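MRNA export factor (Human herpesvirus 1, PDB 4YXP) regulates viral gene expression, inhibits host splicing and mediates nuclear export of intronless viral mRNAs, with this chain forming its dimerising, zinc-binding C-terminal part. Local coordinates at residues N111-L116 with A230-L235; T155-F160 with E237-H242. One frame throughout, in Å; residues are numbered along the deposited sequence.

Overall arrangement
Contacts 1 and 2 share helix 230-241, whose first half meets the start of helix 112-132 and whose last turns meet helix 146-167. Their centres lie about 11 Å apart, and F112 bridges them: its CE2 is 3.6 Å from L239 CD1 and its CE1 is 3.7 Å from L157 CD2, so the ring from helix 112-132 sits between helices 146-167 and 230-241. Contact 2 holds the zinc ligand H242, whereas in contact 1 the side chain of L235 remains about 14 Å from the zinc ion. Helix 230-241 thus runs from the apolar interior of the chain towards the metal site, and the second subunit of the dimer packs against both contacts.

Contact 1 (N111-L116 with A230-L235); sequences NFIEAL and ACMAGL
L116 lays its CB against the backbone of M232, CB to CA 3.9 Å, where the CA atoms of the two segments come nearest. Its two methyls divide the work. CD1 rests on the M232 backbone, while CD2 presses on L235 CD1 at 3.5 Å, a tight carbon contact, and also lies near C231 O. M232 reaches back the other way: its chain is extended as far as the sulfur and then bends at chi3 (-70°), which brings CE to 3.7 Å from I113 O and to 4.1 Å from L116 CB. I113 CG2 is 4.2 Å from M232 CE, the two side chains crossing at about a right angle.

The first turn of the helix carrying I113 and L116 is closed by a capping box. N111 OD1 accepts from E114 N at 2.8 Å, almost in line with its C=O bond, and E114 OE1 accepts from N111 N, on the anti side of the carboxylate.

The short helical segments run at 134° to each other, axes 9.5 Å apart. Further along helix 112-132, D120 accepts from C231 N and M232 N at the start of helix 230-241. F112 turns to helix 146-167, and F275 of the second subunit packs on M232 and A233.

Contact 2 (T155-F160 with E237-H242); sequences TRLRPF and EILDTH. With ZN (zinc ion), chain D.
F160 presents one face of its ring to L239, whose methyl CD2 sits over the centre, 3.5 Å from the centroid, a CH-pi contact. The phenylalanine is swung across the gap by a CG anti to the backbone N (chi1 172°), which lets a ring fill the space between segment axes 12.5 Å apart. The other L239 methyl, CD1, points to L157 CD2.

At its edge the ring meets I238 O, which lies near the ring plane, 3.6 Å from F160 CZ, and the isoleucine's CD1 approaches CE2 as the two side chains pass at a slant. H242 comes up obliquely, its CD2 3.7 Å from F160 CE1. The planes of the two rings are nearly perpendicular (89°), and the side chains run past one another in opposite directions. The imidazole is fixed at both nitrogens: NE2 binds the zinc ion, and ND1 is hydrogen-bonded to E245, a second-shell carboxylate that would probably make the imidazole a stronger donor to the metal.

A255 of helix 249-259 also packs on F160 and L239. Segments 155-160 and 237-241 run at 30° to each other, and through F160, packed on H242, the cluster joins helices 146-167, 230-241 and 249-259 to the metal site. With C163, C246 and C251, H242 completes the four-ligand site of the CHC2-type zinc finger.

Contact 1 (N111-L116 with A230-L235)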
# COMPACT_ATOMS: atom_id res chain seq x y z
N ASN B 111 -6.84 3.13 4.84
CA ASN B 111 -6.24 2.45 6.00
C ASN B 111 -6.77 1.01 6.05
O ASN B 111 -7.59 0.63 5.23
CB ASN B 111 -6.53 3.21 7.31
CG ASN B 111 -8.00 3.19 7.72
OD1 ASN B 111 -8.76 2.29 7.38
ND2 ASN B 111 -8.40 4.21 8.48
N PHE B 112 -6.28 0.22 7.00
CA PHE B 112 -6.53 -1.22 6.95
C PHE B 112 -8.02 -1.57 7.05
O PHE B 112 -8.51 -2.40 6.28
CB PHE B 112 -5.77 -1.94 8.07
CG PHE B 112 -5.98 -3.43 8.06
CD1 PHE B 112 -5.62 -4.19 6.96
CD2 PHE B 112 -6.53 -4.07 9.16
CE1 PHE B 112 -5.82 -5.56 6.95
CE2 PHE B 112 -6.73 -5.44 9.15
CZ PHE B 112 -6.37 -6.19 8.05
N ILE B 113 -8.74 -0.96 7.98
CA ILE B 113 -10.16 -1.24 8.14
C ILE B 113 -10.92 -0.80 6.89
O ILE B 113 -11.84 -1.49 6.44
CB ILE B 113 -10.73 -0.57 9.41
CG1 ILE B 113 -10.03 -1.10 10.66
CG2 ILE B 113 -12.25 -0.80 9.51
CD1 ILE B 113 -10.20 -2.60 10.90
N GLU B 114 -10.55 0.35 6.34
CA GLU B 114 -11.18 0.84 5.12
C GLU B 114 -10.94 -0.12 3.96
O GLU B 114 -11.83 -0.38 3.16
CB GLU B 114 -10.67 2.24 4.78
CG GLU B 114 -11.18 3.33 5.70
CD GLU B 114 -10.50 4.66 5.49
OE1 GLU B 114 -9.39 4.70 4.90
OE2 GLU B 114 -11.07 5.69 5.91
N ALA B 115 -9.72 -0.67 3.89
CA ALA B 115 -9.38 -1.62 2.84
C ALA B 115 -10.25 -2.88 2.94
O ALA B 115 -10.73 -3.40 1.92
CB ALA B 115 -7.90 -1.98 2.91
N LEU B 116 -10.43 -3.38 4.16
CA LEU B 116 -11.28 -4.55 4.37
C LEU B 116 -12.69 -4.27 3.88
O LEU B 116 -13.30 -5.12 3.22
CB LEU B 116 -11.31 -4.93 5.86
CG LEU B 116 -9.99 -5.43 6.47
CD1 LEU B 116 -10.17 -5.69 7.96
CD2 LEU B 116 -9.50 -6.69 5.77
N ALA B 230 -17.51 -10.90 5.27
CA ALA B 230 -16.63 -12.01 5.63
C ALA B 230 -15.16 -11.63 5.55
O ALA B 230 -14.34 -12.18 6.29
CB ALA B 230 -16.91 -13.21 4.74
N CYS B 231 -14.82 -10.71 4.66
CA CYS B 231 -13.42 -10.28 4.50
C CYS B 231 -12.95 -9.55 5.75
O CYS B 231 -11.89 -9.85 6.30
CB CYS B 231 -13.25 -9.38 3.28
SG CYS B 231 -13.53 -10.18 1.69
N MET B 232 -13.76 -8.59 6.19
CA MET B 232 -13.46 -7.82 7.39
C MET B 232 -13.50 -8.68 8.65
O MET B 232 -12.56 -8.67 9.44
CB MET B 232 -14.44 -6.66 7.52
CG MET B 232 -14.21 -5.79 8.74
SD MET B 232 -15.37 -4.42 8.83
CE MET B 232 -14.80 -3.41 7.46
N ALA B 233 -14.59 -9.42 8.84
CA ALA B 233 -14.73 -10.23 10.05
C ALA B 233 -13.66 -11.31 10.10
O ALA B 233 -13.06 -11.57 11.14
CB ALA B 233 -16.12 -10.85 10.11
N GLY B 234 -13.42 -11.94 8.95
CA GLY B 234 -12.52 -13.07 8.87
C GLY B 234 -11.06 -12.72 9.08
O GLY B 234 -10.34 -13.42 9.79
N LEU B 235 -10.62 -11.62 8.47
CA LEU B 235 -9.22 -11.23 8.55
C LEU B 235 -8.91 -10.59 9.90
O LEU B 235 -7.82 -10.77 10.43
CB LEU B 235 -8.87 -10.29 7.40
CG LEU B 235 -8.81 -10.97 6.03
CD1 LEU B 235 -8.53 -9.94 4.94
CD2 LEU B 235 -7.75 -12.07 5.98

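Contact 2 (T155-F160 with E237-H242)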
# COMPACT_ATOMS: atom_id res chain seq x y z
N THR B 155 0.13 -5.17 0.71
CA THR B 155 1.19 -4.34 1.28
C THR B 155 1.11 -4.38 2.81
O THR B 155 2.13 -4.49 3.49
CB THR B 155 1.08 -2.88 0.78
OG1 THR B 155 1.38 -2.83 -0.62
CG2 THR B 155 2.05 -1.95 1.52
N ARG B 156 -0.10 -4.31 3.35
CA ARG B 156 -0.27 -4.21 4.79
C ARG B 156 -0.11 -5.55 5.50
O ARG B 156 0.39 -5.60 6.63
CB ARG B 156 -1.64 -3.58 5.10
CG ARG B 156 -1.69 -2.09 4.74
CD ARG B 156 -3.10 -1.52 4.64
NE ARG B 156 -3.06 -0.16 4.11
CZ ARG B 156 -2.93 0.95 4.84
NH1 ARG B 156 -2.86 0.88 6.17
NH2 ARG B 156 -2.89 2.14 4.25
N LEU B 157 -0.50 -6.65 4.85
CA LEU B 157 -0.53 -7.95 5.51
C LEU B 157 0.64 -8.89 5.19
O LEU B 157 0.75 -9.96 5.78
CB LEU B 157 -1.84 -8.68 5.16
CG LEU B 157 -3.13 -8.09 5.74
CD1 LEU B 157 -4.34 -8.82 5.15
CD2 LEU B 157 -3.16 -8.17 7.26
N ARG B 158 1.52 -8.50 4.27
CA ARG B 158 2.54 -9.42 3.77
C ARG B 158 3.41 -10.03 4.89
O ARG B 158 3.61 -11.25 4.91
CB ARG B 158 3.43 -8.73 2.73
CG ARG B 158 4.48 -9.65 2.10
CD ARG B 158 5.28 -8.93 1.01
NE ARG B 158 4.43 -8.39 -0.04
CZ ARG B 158 4.03 -9.06 -1.12
NH1 ARG B 158 4.40 -10.32 -1.30
NH2 ARG B 158 3.25 -8.46 -2.02
N PRO B 159 3.92 -9.21 5.82
CA PRO B 159 4.76 -9.80 6.87
C PRO B 159 3.99 -10.74 7.80
O PRO B 159 4.54 -11.75 8.24
CB PRO B 159 5.28 -8.58 7.64
CG PRO B 159 5.16 -7.45 6.68
CD PRO B 159 3.91 -7.74 5.92
N PHE B 160 2.74 -10.41 8.11
CA PHE B 160 1.90 -11.28 8.92
C PHE B 160 1.65 -12.61 8.22
O PHE B 160 1.75 -13.68 8.83
CB PHE B 160 0.56 -10.59 9.23
CG PHE B 160 -0.44 -11.50 9.90
CD1 PHE B 160 -0.26 -11.90 11.21
CD2 PHE B 160 -1.56 -11.94 9.21
CE1 PHE B 160 -1.18 -12.73 11.83
CE2 PHE B 160 -2.48 -12.77 9.82
CZ PHE B 160 -2.29 -13.17 11.13
N GLU B 237 -10.29 -11.63 12.52
CA GLU B 237 -10.27 -12.77 13.42
C GLU B 237 -8.90 -13.46 13.45
O GLU B 237 -8.39 -13.77 14.52
CB GLU B 237 -11.35 -13.80 13.04
CG GLU B 237 -11.36 -15.02 13.96
CD GLU B 237 -12.57 -15.91 13.76
OE1 GLU B 237 -13.05 -16.03 12.61
OE2 GLU B 237 -13.05 -16.49 14.76
N ILE B 238 -8.31 -13.70 12.28
CA ILE B 238 -7.07 -14.46 12.24
C ILE B 238 -5.92 -13.62 12.78
O ILE B 238 -4.95 -14.16 13.32
CB ILE B 238 -6.76 -14.99 10.81
CG1 ILE B 238 -6.52 -13.84 9.83
CG2 ILE B 238 -7.88 -15.89 10.33
CD1 ILE B 238 -5.98 -14.31 8.48
N LEU B 239 -6.02 -12.30 12.66
CA LEU B 239 -5.04 -11.40 13.26
C LEU B 239 -5.09 -11.54 14.78
O LEU B 239 -4.09 -11.32 15.47
CB LEU B 239 -5.29 -9.95 12.84
CG LEU B 239 -4.80 -9.58 11.43
CD1 LEU B 239 -5.40 -8.27 10.95
CD2 LEU B 239 -3.28 -9.50 11.40
N ASP B 240 -6.25 -11.93 15.30
CA ASP B 240 -6.41 -12.14 16.74
C ASP B 240 -5.94 -13.52 17.18
O ASP B 240 -5.21 -13.64 18.17
CB ASP B 240 -7.88 -11.95 17.14
CG ASP B 240 -8.10 -12.09 18.64
OD1 ASP B 240 -7.32 -11.50 19.41
OD2 ASP B 240 -9.05 -12.80 19.04
N THR B 241 -6.34 -14.55 16.44
CA THR B 241 -6.21 -15.93 16.91
C THR B 241 -4.88 -16.62 16.56
O THR B 241 -4.52 -17.62 17.18
CB THR B 241 -7.34 -16.81 16.33
OG1 THR B 241 -7.25 -16.82 14.91
CG2 THR B 241 -8.70 -16.27 16.76
N HIS B 242 -4.17 -16.11 15.56
CA HIS B 242 -2.94 -16.74 15.11
C HIS B 242 -1.90 -16.82 16.23
O HIS B 242 -1.14 -17.78 16.32
CB HIS B 242 -2.36 -15.98 13.91
CG HIS B 242 -0.96 -16.38 13.55
ND1 HIS B 242 -0.64 -17.65 13.09
CD2 HIS B 242 0.21 -15.69 13.58
CE1 HIS B 242 0.66 -17.71 12.86
NE2 HIS B 242 1.20 -16.54 13.15
ZN ZN D . 3.17 -16.10 13.53